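Local coordinates for putative histidine protein kinase (Rhodobacter sphaeroides, PDB 3KYJ), which probably relays chemoreceptor signals to the flagellar motors as the histidine kinase CheA3, of which this piece is the phosphotransfer (Hpt) domain, at residues 10-21 / 103-114. Numbering follows the deposited sequence.
Sequences DEIWALYADDGA and RAMLEETAASRA
With CG of both Trp13 and Arg113 anti to the carbonyl carbon (chi1 -78° and -57°), the arginine, first residue past its helix and with positive phi, runs extended from CG to NE along one face of the indole. Arg113 CA sits 3.5 Å from the centroid of the six-membered ring of Trp13, a CH-pi contact, and the guanidinium lies nearly parallel to the indole plane. At the far end Arg113 NH2 and NH1 both donate to Asp10 OD1, at 2.9 and 3.2 Å, in a salt bridge, from opposite faces of the carboxylate plane. Were Trp13 an alanine, the Arg113 chain would probably lose the flat surface it lies on, leaving a gap and its path to Asp10 less fixed. Deeper in, Tyr16 OH donates to Thr109 OG1 at 2.7 Å, in the plane of the phenol ring; Thr109 OG1 in turn donates to Met105 O, so the chain of hydrogen bonds ends on a backbone carbonyl. Leu106 CD1 covers a face of the Tyr16 ring, 4.0 Å from its centroid, while CD2 reaches Ala21 N at 3.5 Å. Leu106 is thus a knob in the hole formed by Tyr16, Ala17, Gly20 and Ala21, joining helices 10-35 and 89-112 as antiparallel neighbours in the helical bundle characteristic of Hpt domains.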
# COMPACT_ATOMS: atom_id res chain seq x y z
N ASP A 10 7.81 5.35 -17.89
CA ASP A 10 7.05 4.36 -18.64
C ASP A 10 6.76 3.15 -17.77
O ASP A 10 5.63 2.63 -17.75
CB ASP A 10 7.83 3.89 -19.88
CG ASP A 10 7.94 4.97 -20.94
OD1 ASP A 10 7.04 5.82 -21.04
OD2 ASP A 10 8.95 4.96 -21.68
N GLU A 11 7.76 2.69 -17.03
CA GLU A 11 7.60 1.48 -16.23
C GLU A 11 6.58 1.65 -15.11
O GLU A 11 5.77 0.77 -14.88
CB GLU A 11 8.96 1.03 -15.66
CG GLU A 11 8.86 -0.30 -14.93
CD GLU A 11 10.17 -0.74 -14.27
OE1 GLU A 11 11.21 -0.06 -14.39
OE2 GLU A 11 10.15 -1.80 -13.61
N ILE A 12 6.57 2.78 -14.42
CA ILE A 12 5.64 2.93 -13.31
C ILE A 12 4.21 3.08 -13.81
O ILE A 12 3.29 2.56 -13.19
CB ILE A 12 6.07 4.05 -12.34
CG1 ILE A 12 5.25 3.95 -11.04
CG2 ILE A 12 5.91 5.43 -12.96
CD1 ILE A 12 5.84 4.72 -9.87
N TRP A 13 4.01 3.74 -14.95
CA TRP A 13 2.67 3.83 -15.50
C TRP A 13 2.16 2.46 -16.00
O TRP A 13 0.98 2.15 -15.85
CB TRP A 13 2.57 4.92 -16.59
CG TRP A 13 2.48 6.27 -15.97
CD1 TRP A 13 3.47 7.19 -15.85
CD2 TRP A 13 1.34 6.82 -15.31
NE1 TRP A 13 3.01 8.29 -15.18
CE2 TRP A 13 1.71 8.08 -14.82
CE3 TRP A 13 0.04 6.36 -15.07
CZ2 TRP A 13 0.81 8.90 -14.14
CZ3 TRP A 13 -0.85 7.19 -14.40
CH2 TRP A 13 -0.45 8.45 -13.93
N ALA A 14 3.05 1.65 -16.57
CA ALA A 14 2.69 0.30 -16.97
C ALA A 14 2.28 -0.53 -15.76
O ALA A 14 1.29 -1.25 -15.79
CB ALA A 14 3.85 -0.37 -17.68
N LEU A 15 3.04 -0.40 -14.68
CA LEU A 15 2.74 -1.13 -13.46
C LEU A 15 1.44 -0.65 -12.82
O LEU A 15 0.66 -1.44 -12.30
CB LEU A 15 3.90 -1.00 -12.48
CG LEU A 15 3.72 -1.74 -11.18
CD1 LEU A 15 3.59 -3.24 -11.47
CD2 LEU A 15 4.92 -1.47 -10.27
N TYR A 16 1.19 0.65 -12.87
CA TYR A 16 -0.08 1.17 -12.36
C TYR A 16 -1.26 0.51 -13.05
O TYR A 16 -2.23 0.11 -12.43
CB TYR A 16 -0.10 2.68 -12.54
CG TYR A 16 -1.41 3.36 -12.31
CD1 TYR A 16 -1.89 3.59 -11.01
CD2 TYR A 16 -2.16 3.84 -13.39
CE1 TYR A 16 -3.10 4.24 -10.81
CE2 TYR A 16 -3.36 4.47 -13.19
CZ TYR A 16 -3.82 4.68 -11.91
OH TYR A 16 -5.01 5.35 -11.75
N ALA A 17 -1.18 0.38 -14.37
CA ALA A 17 -2.27 -0.20 -15.12
C ALA A 17 -2.41 -1.70 -14.83
O ALA A 17 -3.53 -2.19 -14.67
CB ALA A 17 -2.07 0.06 -16.61
N ASP A 18 -1.29 -2.41 -14.76
CA ASP A 18 -1.32 -3.85 -14.58
C ASP A 18 -1.75 -4.21 -13.17
O ASP A 18 -2.67 -4.97 -12.99
CB ASP A 18 0.06 -4.45 -14.88
CG ASP A 18 0.04 -5.97 -14.90
OD1 ASP A 18 -1.05 -6.56 -14.97
OD2 ASP A 18 1.14 -6.57 -14.86
N ASP A 19 -1.09 -3.64 -12.17
CA ASP A 19 -1.41 -3.90 -10.75
C ASP A 19 -2.83 -3.41 -10.44
O ASP A 19 -3.57 -4.06 -9.69
CB ASP A 19 -0.37 -3.18 -9.87
CG ASP A 19 -0.19 -3.83 -8.52
OD1 ASP A 19 0.59 -4.79 -8.42
OD2 ASP A 19 -0.80 -3.37 -7.55
N GLY A 20 -3.24 -2.30 -11.05
CA GLY A 20 -4.59 -1.79 -10.84
C GLY A 20 -5.64 -2.74 -11.38
O GLY A 20 -6.66 -2.95 -10.74
N ALA A 21 -5.37 -3.32 -12.55
CA ALA A 21 -6.31 -4.27 -13.12
C ALA A 21 -6.45 -5.51 -12.25
O ALA A 21 -7.55 -6.02 -12.09
CB ALA A 21 -5.90 -4.65 -14.53
N ARG A 103 -12.64 1.17 -12.66
CA ARG A 103 -12.07 0.54 -13.85
C ARG A 103 -11.98 1.55 -14.99
O ARG A 103 -11.00 1.56 -15.73
CB ARG A 103 -12.91 -0.66 -14.28
CG ARG A 103 -12.38 -1.38 -15.53
CD ARG A 103 -11.24 -2.32 -15.21
NE ARG A 103 -11.68 -3.42 -14.35
CZ ARG A 103 -10.92 -4.46 -14.02
NH1 ARG A 103 -9.69 -4.56 -14.49
NH2 ARG A 103 -11.41 -5.40 -13.23
N ALA A 104 -13.01 2.37 -15.15
CA ALA A 104 -12.99 3.42 -16.16
C ALA A 104 -11.93 4.47 -15.81
O ALA A 104 -11.23 4.99 -16.70
CB ALA A 104 -14.37 4.06 -16.28
N MET A 105 -11.81 4.81 -14.53
CA MET A 105 -10.80 5.79 -14.12
C MET A 105 -9.41 5.27 -14.35
O MET A 105 -8.53 6.02 -14.76
CB MET A 105 -10.91 6.08 -12.65
CG MET A 105 -12.13 6.83 -12.29
SD MET A 105 -12.06 7.11 -10.54
CE MET A 105 -13.43 8.23 -10.36
N LEU A 106 -9.21 3.99 -14.09
CA LEU A 106 -7.92 3.35 -14.30
C LEU A 106 -7.56 3.42 -15.77
O LEU A 106 -6.43 3.76 -16.12
CB LEU A 106 -7.97 1.88 -13.84
CG LEU A 106 -6.71 1.04 -14.09
CD1 LEU A 106 -5.55 1.59 -13.29
CD2 LEU A 106 -6.94 -0.43 -13.76
N GLU A 107 -8.49 3.08 -16.66
CA GLU A 107 -8.19 3.00 -18.08
C GLU A 107 -7.86 4.39 -18.63
O GLU A 107 -6.95 4.56 -19.45
CB GLU A 107 -9.35 2.37 -18.85
CG GLU A 107 -9.53 0.87 -18.59
CD GLU A 107 -10.68 0.27 -19.38
OE1 GLU A 107 -10.99 0.80 -20.47
OE2 GLU A 107 -11.27 -0.73 -18.93
N GLU A 108 -8.60 5.40 -18.17
CA GLU A 108 -8.36 6.76 -18.61
C GLU A 108 -7.06 7.36 -18.07
O GLU A 108 -6.30 7.95 -18.84
CB GLU A 108 -9.49 7.68 -18.20
CG GLU A 108 -9.25 9.11 -18.64
CD GLU A 108 -10.13 10.07 -17.88
OE1 GLU A 108 -11.37 9.86 -17.88
OE2 GLU A 108 -9.59 11.01 -17.27
N THR A 109 -6.82 7.24 -16.77
CA THR A 109 -5.67 7.89 -16.13
C THR A 109 -4.39 7.23 -16.58
O THR A 109 -3.36 7.88 -16.70
CB THR A 109 -5.73 7.87 -14.57
OG1 THR A 109 -5.84 6.53 -14.08
CG2 THR A 109 -6.88 8.70 -14.06
N ALA A 110 -4.45 5.93 -16.85
CA ALA A 110 -3.26 5.20 -17.25
C ALA A 110 -2.81 5.75 -18.60
O ALA A 110 -1.62 5.70 -18.92
CB ALA A 110 -3.55 3.73 -17.36
N ALA A 111 -3.76 6.26 -19.37
CA ALA A 111 -3.50 6.67 -20.74
C ALA A 111 -3.15 8.16 -20.82
O ALA A 111 -2.32 8.58 -21.63
CB ALA A 111 -4.70 6.36 -21.61
N SER A 112 -3.77 8.96 -19.96
CA SER A 112 -3.47 10.37 -19.83
C SER A 112 -2.25 10.63 -18.95
O SER A 112 -1.70 11.72 -18.96
CB SER A 112 -4.64 11.11 -19.21
OG SER A 112 -4.83 10.67 -17.88
N ARG A 113 -1.83 9.63 -18.18
CA ARG A 113 -0.80 9.80 -17.14
C ARG A 113 -1.09 11.02 -16.25
O ARG A 113 -0.20 11.76 -15.85
CB ARG A 113 0.60 9.87 -17.76
CG ARG A 113 0.94 8.67 -18.59
CD ARG A 113 2.38 8.68 -19.03
NE ARG A 113 2.73 7.44 -19.71
CZ ARG A 113 3.96 7.07 -20.03
NH1 ARG A 113 4.99 7.85 -19.73
NH2 ARG A 113 4.15 5.91 -20.64
N ALA A 114 -2.38 11.19 -15.94
CA ALA A 114 -2.83 12.29 -15.08
C ALA A 114 -4.10 11.89 -14.34
O ALA A 114 -4.73 10.91 -14.70
CB ALA A 114 -3.08 13.55 -15.90
O HOH W 1 -0.17 2.74 -18.41